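Local coordinates for N-acylhomoserine lactone dependent regulatory protein (Burkholderia cenocepacia, PDB 5L10) that probably acts as a DNA-binding LuxR-family transcription factor responsive to N-acylhomoserine lactone signals, and is represented here by its autoinducer-binding domain, at residues H10-A15 with A154-A159; L36-C41 with L132-D137; P89-W94 with Y116-G121. One frame throughout, in Å; residues are numbered along the deposited sequence.

Overall arrangement
The three contacts cross the autoinducer-binding domain from its helical side to the far edge of its antiparallel sheet. Contact 1 joins helices 3-16 and 143-169; contacts 2 and 3 each pair strands of the sheet, and their centres lie about 11 Å apart. Strands 129-136 and 116-123 are neighbours, so T133 OG1 of contact 2 meets S119 OG of contact 3, and T133 also binds a glycerol, probably from the crystallisation liquor. Contact 1, centred about 15 Å from contact 2 and 17 Å from contact 3, reaches both through helix 143-169: L156 packs on L36 and L134, S157 on W118. Contacts 1 and 3 also touch the second subunit.

Contact 1 of 3, residues H10-A15 with A154-A159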
loop_
_atom_site.group_PDB
_atom_site.type_symbol
_atom_site.label_atom_id
_atom_site.label_comp_id
_atom_site.label_asym_id
_atom_site.label_seq_id
_atom_site.Cartn_x
_atom_site.Cartn_y
_atom_site.Cartn_z
ATOM N N HIS A 10 -5.888 11.462 8.798
ATOM C CA HIS A 10 -7.316 11.276 9.029
ATOM C C HIS A 10 -8.137 12.138 8.075
ATOM O O HIS A 10 -9.082 11.651 7.444
ATOM C CB HIS A 10 -7.663 11.581 10.488
ATOM C CG HIS A 10 -9.082 11.262 10.851
ATOM N ND1 HIS A 10 -9.449 10.091 11.482
ATOM C CD2 HIS A 10 -10.226 11.967 10.678
ATOM C CE1 HIS A 10 -10.756 10.088 11.677
ATOM N NE2 HIS A 10 -11.251 11.214 11.197
ATOM N N ASP A 11 -7.776 13.419 7.932
ATOM C CA ASP A 11 -8.537 14.286 7.033
ATOM C C ASP A 11 -8.366 13.868 5.580
ATOM O O ASP A 11 -9.293 14.023 4.776
ATOM C CB ASP A 11 -8.125 15.752 7.204
ATOM C CG ASP A 11 -8.478 16.312 8.569
ATOM O OD1 ASP A 11 -8.926 17.476 8.645
ATOM O OD2 ASP A 11 -8.296 15.595 9.572
ATOM N N CYS A 12 -7.194 13.336 5.229
ATOM C CA CYS A 12 -6.954 12.875 3.867
ATOM C C CYS A 12 -7.867 11.708 3.520
ATOM O O CYS A 12 -8.520 11.708 2.470
ATOM C CB CYS A 12 -5.485 12.477 3.703
ATOM S SG CYS A 12 -5.020 11.971 2.025
ATOM N N PHE A 13 -7.932 10.703 4.396
ATOM C CA PHE A 13 -8.684 9.498 4.071
ATOM C C PHE A 13 -10.185 9.744 4.061
ATOM O O PHE A 13 -10.908 9.101 3.293
ATOM C CB PHE A 13 -8.318 8.377 5.039
ATOM C CG PHE A 13 -7.083 7.632 4.638
ATOM C CD1 PHE A 13 -7.172 6.441 3.935
ATOM C CD2 PHE A 13 -5.830 8.144 4.921
ATOM C CE1 PHE A 13 -6.032 5.763 3.546
ATOM C CE2 PHE A 13 -4.692 7.472 4.535
ATOM C CZ PHE A 13 -4.791 6.280 3.849
ATOM N N ASP A 14 -10.676 10.668 4.886
ATOM C CA ASP A 14 -12.090 11.009 4.809
ATOM C C ASP A 14 -12.410 11.702 3.492
ATOM O O ASP A 14 -13.449 11.429 2.879
ATOM C CB ASP A 14 -12.491 11.878 5.998
ATOM C CG ASP A 14 -13.079 11.065 7.138
ATOM O OD1 ASP A 14 -12.731 9.870 7.263
ATOM O OD2 ASP A 14 -13.894 11.619 7.904
ATOM N N ALA A 15 -11.524 12.588 3.031
ATOM C CA ALA A 15 -11.724 13.219 1.732
ATOM C C ALA A 15 -11.675 12.197 0.604
ATOM O O ALA A 15 -12.373 12.348 -0.403
ATOM C CB ALA A 15 -10.678 14.311 1.508
ATOM N N ALA A 154 3.849 5.680 4.312
ATOM C CA ALA A 154 3.207 4.415 3.971
ATOM C C ALA A 154 1.705 4.597 3.813
ATOM O O ALA A 154 1.098 4.096 2.859
ATOM C CB ALA A 154 3.508 3.379 5.052
ATOM N N SER A 155 1.091 5.314 4.752
ATOM C CA SER A 155 -0.332 5.611 4.666
ATOM C C SER A 155 -0.670 6.292 3.343
ATOM O O SER A 155 -1.557 5.842 2.609
ATOM C CB SER A 155 -0.739 6.477 5.858
ATOM O OG SER A 155 -2.122 6.752 5.845
ATOM N N LEU A 156 0.046 7.372 3.012
ATOM C CA LEU A 156 -0.206 8.085 1.760
ATOM C C LEU A 156 0.030 7.194 0.552
ATOM O O LEU A 156 -0.668 7.308 -0.464
ATOM C CB LEU A 156 0.688 9.321 1.666
ATOM C CG LEU A 156 0.223 10.563 2.410
ATOM C CD1 LEU A 156 1.164 11.725 2.121
ATOM C CD2 LEU A 156 -1.193 10.885 1.982
ATOM N N SER A 157 1.028 6.315 0.635
ATOM C CA SER A 157 1.349 5.438 -0.482
ATOM C C SER A 157 0.222 4.448 -0.743
ATOM O O SER A 157 -0.170 4.222 -1.893
ATOM C CB SER A 157 2.657 4.710 -0.199
ATOM O OG SER A 157 2.955 3.818 -1.246
ATOM N N HIS A 158 -0.307 3.838 0.320
ATOM C CA HIS A 158 -1.479 2.984 0.174
ATOM C C HIS A 158 -2.653 3.769 -0.393
ATOM O O HIS A 158 -3.403 3.260 -1.232
ATOM C CB HIS A 158 -1.848 2.362 1.524
ATOM C CG HIS A 158 -3.218 1.756 1.563
ATOM N ND1 HIS A 158 -4.364 2.510 1.708
ATOM C CD2 HIS A 158 -3.626 0.467 1.492
ATOM C CE1 HIS A 158 -5.419 1.713 1.715
ATOM N NE2 HIS A 158 -4.998 0.468 1.586
ATOM N N ALA A 159 -2.822 5.014 0.052
ATOM C CA ALA A 159 -3.948 5.822 -0.405
ATOM C C ALA A 159 -3.844 6.129 -1.891
ATOM O O ALA A 159 -4.851 6.102 -2.609
ATOM C CB ALA A 159 -4.026 7.116 0.404
#
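In the helical layer behind the sheet, F13 of helix 3-16 reaches across to S155, H158 and A159 of helix 143-169. The two helices run nearly parallel, the axes of these two segments 8° apart and 11.1 Å from each other at closest approach, so side chains rather than backbones bridge the gap. With CG anti to its own carbonyl carbon (chi1 -84°), F13 carries its ring toward the partner helix. F13 CZ lies 3.6 Å from A159 CB, while the neighbouring CE2 lies close to the hydroxyl of S155, which approaches the ring obliquely. H158 comes in at the ring edge, its ND1 4.1 Å from F13 CE1, and the two side chains cross at about a right angle. One residue back along helix 3-16, C12 SG touches L156 CD2 at 4.0 Å, and both residues also pack on A32 of helix 22-35. F13 and H158 further meet A154 of the second subunit, which places the contact beside the dimer interface. The join is made by van der Waals contact, centred on the F13 ring and including C12 with L156, without a hydrogen bond between the two segments. S155 OG, buried beside the ring, has a weak hydrogen bond to A151 O of the second subunit, so its polar demand is met across the dimer interface and not by helix 3-16.

Contact 2 of 3, residues L36-C41 with L132-D137; sequences LGFRYC and LTLVRD
F38 lies against L134 and R136 just before strand 40-46 begins. Its CB sits 3.8 Å from V135 O. CG and CD1 then come over L134 CB, which stands 3.7 Å from the ring centroid and 17° off the normal, a CH-pi contact on one face. Farther out, CE2 meets L134 CD1 and CE1 approaches L134 O, while CD1 also touches R136 CG at 4.0 Å; the ring packs in addition on L149 and C153 of helix 143-169. From Y40 onward the backbones pair: Y40 N donates to V135 O at 2.9 Å, and V135 N returns a nearly straight bond to Y40 O. On the face shared with L134, C41 SG touches both L132 CD1 and L134 CD2, each at 4.0 Å. R39, extended from CG to NE, lays its CG over the centre of the Y40 ring and carries its guanidinium to D137. There NH1 is 3.7 Å from D137 OD2, a long salt bridge with the oxygen well out of the guanidinium plane, so any attraction is probably a matter of charge alone, with no N-H pointed at the oxygen. G37 ends helix 22-35 in a Schellman motif. With R39 and Y40 both facing V135, the chain then enters the central antiparallel sheet of the autoinducer-binding domain through a classic beta bulge.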
loop_
_atom_site.group_PDB
_atom_site.type_symbol
_atom_site.label_atom_id
_atom_site.label_comp_id
_atom_site.label_asym_id
_atom_site.label_seq_id
_atom_site.Cartn_x
_atom_site.Cartn_y
_atom_site.Cartn_z
ATOM N N LEU A 36 3.124 17.222 5.459
ATOM C CA LEU A 36 4.251 16.442 5.950
ATOM C C LEU A 36 5.596 17.036 5.558
ATOM O O LEU A 36 6.633 16.462 5.909
ATOM C CB LEU A 36 4.159 15.001 5.437
ATOM C CG LEU A 36 2.968 14.177 5.927
ATOM C CD1 LEU A 36 2.946 12.813 5.259
ATOM C CD2 LEU A 36 3.019 14.035 7.439
ATOM N N GLY A 37 5.609 18.156 4.834
ATOM C CA GLY A 37 6.840 18.819 4.458
ATOM C C GLY A 37 7.270 18.641 3.017
ATOM O O GLY A 37 8.322 19.169 2.637
ATOM N N PHE A 38 6.503 17.918 2.205
ATOM C CA PHE A 38 6.860 17.672 0.810
ATOM C C PHE A 38 6.173 18.714 -0.063
ATOM O O PHE A 38 4.947 18.698 -0.210
ATOM C CB PHE A 38 6.460 16.261 0.384
ATOM C CG PHE A 38 7.131 15.180 1.170
ATOM C CD1 PHE A 38 8.438 14.815 0.892
ATOM C CD2 PHE A 38 6.455 14.522 2.185
ATOM C CE1 PHE A 38 9.060 13.817 1.614
ATOM C CE2 PHE A 38 7.071 13.524 2.911
ATOM C CZ PHE A 38 8.375 13.170 2.626
ATOM N N ARG A 39 6.965 19.612 -0.651
ATOM C CA ARG A 39 6.393 20.656 -1.494
ATOM C C ARG A 39 5.728 20.070 -2.731
ATOM O O ARG A 39 4.697 20.576 -3.191
ATOM C CB ARG A 39 7.474 21.656 -1.900
ATOM C CG ARG A 39 7.080 22.501 -3.089
ATOM C CD ARG A 39 7.851 23.783 -3.149
ATOM N NE ARG A 39 7.457 24.571 -4.308
ATOM C CZ ARG A 39 7.699 25.868 -4.438
ATOM N NH1 ARG A 39 8.327 26.522 -3.472
ATOM N NH2 ARG A 39 7.306 26.513 -5.529
ATOM N N TYR A 40 6.292 18.997 -3.275
ATOM C CA TYR A 40 5.841 18.432 -4.538
ATOM C C TYR A 40 5.337 17.008 -4.349
ATOM O O TYR A 40 5.941 16.209 -3.624
ATOM C CB TYR A 40 6.963 18.449 -5.557
ATOM C CG TYR A 40 7.423 19.836 -5.939
ATOM C CD1 TYR A 40 6.622 20.662 -6.713
ATOM C CD2 TYR A 40 8.673 20.309 -5.551
ATOM C CE1 TYR A 40 7.044 21.926 -7.080
ATOM C CE2 TYR A 40 9.107 21.566 -5.922
ATOM C CZ TYR A 40 8.285 22.371 -6.683
ATOM O OH TYR A 40 8.705 23.627 -7.048
ATOM N N CYS A 41 4.233 16.697 -5.022
ATOM C CA CYS A 41 3.598 15.388 -4.951
ATOM C C CYS A 41 3.219 14.967 -6.361
ATOM O O CYS A 41 2.396 15.625 -7.005
ATOM C CB CYS A 41 2.365 15.427 -4.045
ATOM S SG CYS A 41 1.369 13.935 -4.105
ATOM N N LEU A 132 4.078 6.679 -6.534
ATOM C CA LEU A 132 3.885 7.913 -5.786
ATOM C C LEU A 132 5.246 8.469 -5.406
ATOM O O LEU A 132 6.084 7.748 -4.854
ATOM C CB LEU A 132 3.047 7.685 -4.527
ATOM C CG LEU A 132 2.915 8.919 -3.622
ATOM C CD1 LEU A 132 2.029 9.989 -4.262
ATOM C CD2 LEU A 132 2.398 8.537 -2.243
ATOM N N THR A 133 5.467 9.745 -5.707
ATOM C CA THR A 133 6.745 10.397 -5.457
ATOM C C THR A 133 6.498 11.667 -4.657
ATOM O O THR A 133 5.736 12.539 -5.090
ATOM C CB THR A 133 7.461 10.708 -6.774
ATOM O OG1 THR A 133 7.790 9.482 -7.436
ATOM C CG2 THR A 133 8.727 11.481 -6.522
ATOM N N LEU A 134 7.126 11.759 -3.487
ATOM C CA LEU A 134 7.029 12.926 -2.618
ATOM C C LEU A 134 8.387 13.611 -2.585
ATOM O O LEU A 134 9.384 12.999 -2.184
ATOM C CB LEU A 134 6.594 12.524 -1.210
ATOM C CG LEU A 134 5.337 11.663 -1.128
ATOM C CD1 LEU A 134 5.032 11.307 0.318
ATOM C CD2 LEU A 134 4.164 12.372 -1.783
ATOM N N VAL A 135 8.433 14.872 -3.008
ATOM C CA VAL A 135 9.695 15.585 -3.157
ATOM C C VAL A 135 9.646 16.889 -2.375
ATOM O O VAL A 135 8.640 17.607 -2.404
ATOM C CB VAL A 135 10.020 15.866 -4.639
ATOM C CG1 VAL A 135 11.457 16.327 -4.774
ATOM C CG2 VAL A 135 9.773 14.631 -5.482
ATOM N N ARG A 136 10.737 17.188 -1.677
ATOM C CA ARG A 136 10.972 18.496 -1.087
ATOM C C ARG A 136 12.173 19.142 -1.766
ATOM O O ARG A 136 13.082 18.454 -2.240
ATOM C CB ARG A 136 11.201 18.397 0.427
ATOM C CG ARG A 136 11.729 17.053 0.891
ATOM C CD ARG A 136 11.601 16.923 2.395
ATOM N NE ARG A 136 12.512 17.822 3.093
ATOM C CZ ARG A 136 12.415 18.129 4.381
ATOM N NH1 ARG A 136 11.435 17.618 5.111
ATOM N NH2 ARG A 136 13.290 18.955 4.937
ATOM N N ASP A 137 12.166 20.473 -1.816
ATOM C CA ASP A 137 13.189 21.232 -2.525
ATOM C C ASP A 137 14.191 21.907 -1.602
ATOM O O ASP A 137 15.117 22.561 -2.092
ATOM C CB ASP A 137 12.531 22.292 -3.416
ATOM C CG ASP A 137 11.698 23.287 -2.621
ATOM O OD1 ASP A 137 11.432 23.024 -1.429
ATOM O OD2 ASP A 137 11.303 24.328 -3.190
#

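Contact 3 of 3, residues P89-W94 with Y116-G121; sequences PRPVVW and YGWSHG
W94 lies flat over the backbone of G117, while its indole edge points at S119. G117 CA stands 3.5 Å from the centroid of the six-membered ring, a CH-pi contact over the face, and the absence of a side chain at G117 lets the ring come this close. At the edge, W94 NE1 donates to S119 OG at 3.0 Å; the bond is almost straight (176°) and in the ring plane. A chi1 of 48° puts CG between the backbone N and carbonyl carbon and folds the indole back over the partner strand. S119 OG also hydrogen-bonds T133 OG1 on the next strand, so the hydroxyl links three strands. W118 projects from the other face of the sheet. P91 lies side by side with it, pointing the same way, its CB 3.5 Å from W118 CZ2, whereas the V93 side chain runs at a slant to W118, its CG2 4.0 Å from W118 CD1. H120 turns its ring edge to the P91 nitrogen. Two pairs of backbone hydrogen bonds, V92 with S119 and W94 with G117, hold the strands antiparallel; beyond them a water accepts from G121 N at 2.9 Å and lies near R90 O. Strand 92-95 forms an edge of the sheet within the chain. On the W94 side, I81 of helix 80-87 and the W106 ring pack against the indole, the side where LuxR-family relatives hold their lactone. On the W118 side, C153 and S157 of helix 143-169 complete the packing, and H120 meets H158 of the second subunit.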
loop_
_atom_site.group_PDB
_atom_site.type_symbol
_atom_site.label_atom_id
_atom_site.label_comp_id
_atom_site.label_asym_id
_atom_site.label_seq_id
_atom_site.Cartn_x
_atom_site.Cartn_y
_atom_site.Cartn_z
ATOM N N PRO A 89 9.916 -3.956 -3.355
ATOM C CA PRO A 89 8.671 -3.472 -2.749
ATOM C C PRO A 89 8.822 -2.302 -1.787
ATOM O O PRO A 89 7.805 -1.680 -1.455
ATOM C CB PRO A 89 8.139 -4.708 -1.994
ATOM C CG PRO A 89 9.145 -5.821 -2.231
ATOM C CD PRO A 89 10.407 -5.171 -2.688
ATOM N N ARG A 90 10.034 -1.974 -1.336
ATOM C CA ARG A 90 10.203 -0.957 -0.306
ATOM C C ARG A 90 10.305 0.436 -0.916
ATOM O O ARG A 90 10.572 0.587 -2.112
ATOM C CB ARG A 90 11.443 -1.272 0.530
ATOM C CG ARG A 90 11.352 -2.636 1.200
ATOM C CD ARG A 90 12.545 -2.939 2.085
ATOM N NE ARG A 90 12.839 -1.847 3.003
ATOM C CZ ARG A 90 13.737 -1.920 3.978
ATOM N NH1 ARG A 90 14.418 -3.042 4.168
ATOM N NH2 ARG A 90 13.949 -0.874 4.766
ATOM N N PRO A 91 10.064 1.482 -0.127
ATOM C CA PRO A 91 10.187 2.844 -0.657
ATOM C C PRO A 91 11.634 3.208 -0.945
ATOM O O PRO A 91 12.569 2.688 -0.328
ATOM C CB PRO A 91 9.613 3.718 0.465
ATOM C CG PRO A 91 8.789 2.795 1.298
ATOM C CD PRO A 91 9.485 1.473 1.227
ATOM N N VAL A 92 11.808 4.132 -1.888
ATOM C CA VAL A 92 13.121 4.587 -2.335
ATOM C C VAL A 92 13.284 6.053 -1.951
ATOM O O VAL A 92 12.508 6.907 -2.394
ATOM C CB VAL A 92 13.298 4.400 -3.850
ATOM C CG1 VAL A 92 14.578 5.065 -4.320
ATOM C CG2 VAL A 92 13.302 2.929 -4.199
ATOM N N VAL A 93 14.289 6.340 -1.131
ATOM C CA VAL A 93 14.677 7.706 -0.791
ATOM C C VAL A 93 15.855 8.093 -1.672
ATOM O O VAL A 93 16.843 7.353 -1.758
ATOM C CB VAL A 93 15.041 7.830 0.698
ATOM C CG1 VAL A 93 15.402 9.268 1.044
ATOM C CG2 VAL A 93 13.897 7.332 1.563
ATOM N N TRP A 94 15.761 9.245 -2.331
ATOM C CA TRP A 94 16.797 9.645 -3.270
ATOM C C TRP A 94 17.107 11.130 -3.131
ATOM O O TRP A 94 16.302 11.913 -2.620
ATOM C CB TRP A 94 16.403 9.306 -4.714
ATOM C CG TRP A 94 15.021 9.735 -5.101
ATOM C CD1 TRP A 94 13.892 8.968 -5.095
ATOM C CD2 TRP A 94 14.623 11.028 -5.571
ATOM N NE1 TRP A 94 12.815 9.706 -5.528
ATOM C CE2 TRP A 94 13.238 10.974 -5.827
ATOM C CE3 TRP A 94 15.302 12.229 -5.795
ATOM C CZ2 TRP A 94 12.522 12.073 -6.299
ATOM C CZ3 TRP A 94 14.591 13.317 -6.264
ATOM C CH2 TRP A 94 13.214 13.233 -6.507
ATOM N N TYR A 116 15.014 16.140 -3.256
ATOM C CA TYR A 116 15.052 15.164 -2.171
ATOM C C TYR A 116 13.706 14.456 -2.119
ATOM O O TYR A 116 12.709 15.031 -1.667
ATOM C CB TYR A 116 15.387 15.840 -0.846
ATOM C CG TYR A 116 16.438 16.907 -1.003
ATOM C CD1 TYR A 116 17.753 16.574 -1.306
ATOM C CD2 TYR A 116 16.114 18.249 -0.866
ATOM C CE1 TYR A 116 18.718 17.553 -1.461
ATOM C CE2 TYR A 116 17.073 19.233 -1.017
ATOM C CZ TYR A 116 18.371 18.880 -1.313
ATOM O OH TYR A 116 19.324 19.859 -1.464
ATOM N N GLY A 117 13.680 13.208 -2.575
ATOM C CA GLY A 117 12.441 12.535 -2.895
ATOM C C GLY A 117 12.226 11.252 -2.119
ATOM O O GLY A 117 13.176 10.604 -1.673
ATOM N N TRP A 118 10.956 10.895 -1.968
ATOM C CA TRP A 118 10.514 9.630 -1.394
ATOM C C TRP A 118 9.571 9.015 -2.419
ATOM O O TRP A 118 8.535 9.607 -2.741
ATOM C CB TRP A 118 9.817 9.863 -0.051
ATOM C CG TRP A 118 9.360 8.635 0.677
ATOM C CD1 TRP A 118 10.006 8.006 1.699
ATOM C CD2 TRP A 118 8.144 7.908 0.461
ATOM N NE1 TRP A 118 9.276 6.923 2.126
ATOM C CE2 TRP A 118 8.128 6.841 1.382
ATOM C CE3 TRP A 118 7.069 8.052 -0.423
ATOM C CZ2 TRP A 118 7.077 5.917 1.444
ATOM C CZ3 TRP A 118 6.025 7.135 -0.362
ATOM C CH2 TRP A 118 6.038 6.082 0.568
ATOM N N SER A 119 9.937 7.857 -2.965
ATOM C CA SER A 119 9.154 7.237 -4.027
ATOM C C SER A 119 8.797 5.802 -3.668
ATOM O O SER A 119 9.640 5.050 -3.170
ATOM C CB SER A 119 9.914 7.259 -5.356
ATOM O OG SER A 119 10.032 8.577 -5.860
ATOM N N HIS A 120 7.546 5.423 -3.933
ATOM C CA HIS A 120 7.098 4.054 -3.713
ATOM C C HIS A 120 6.218 3.585 -4.866
ATOM O O HIS A 120 5.320 4.309 -5.308
ATOM C CB HIS A 120 6.324 3.909 -2.401
ATOM C CG HIS A 120 5.823 2.521 -2.165
ATOM N ND1 HIS A 120 6.587 1.546 -1.562
ATOM C CD2 HIS A 120 4.651 1.929 -2.494
ATOM C CE1 HIS A 120 5.899 0.421 -1.509
ATOM N NE2 HIS A 120 4.719 0.629 -2.063
ATOM N N GLY A 121 6.461 2.361 -5.327
ATOM C CA GLY A 121 5.752 1.795 -6.462
ATOM C C GLY A 121 4.766 0.715 -6.056
ATOM O O GLY A 121 5.006 -0.034 -5.107
HETATM O O HOH W 1 8.547 0.678 -4.283
#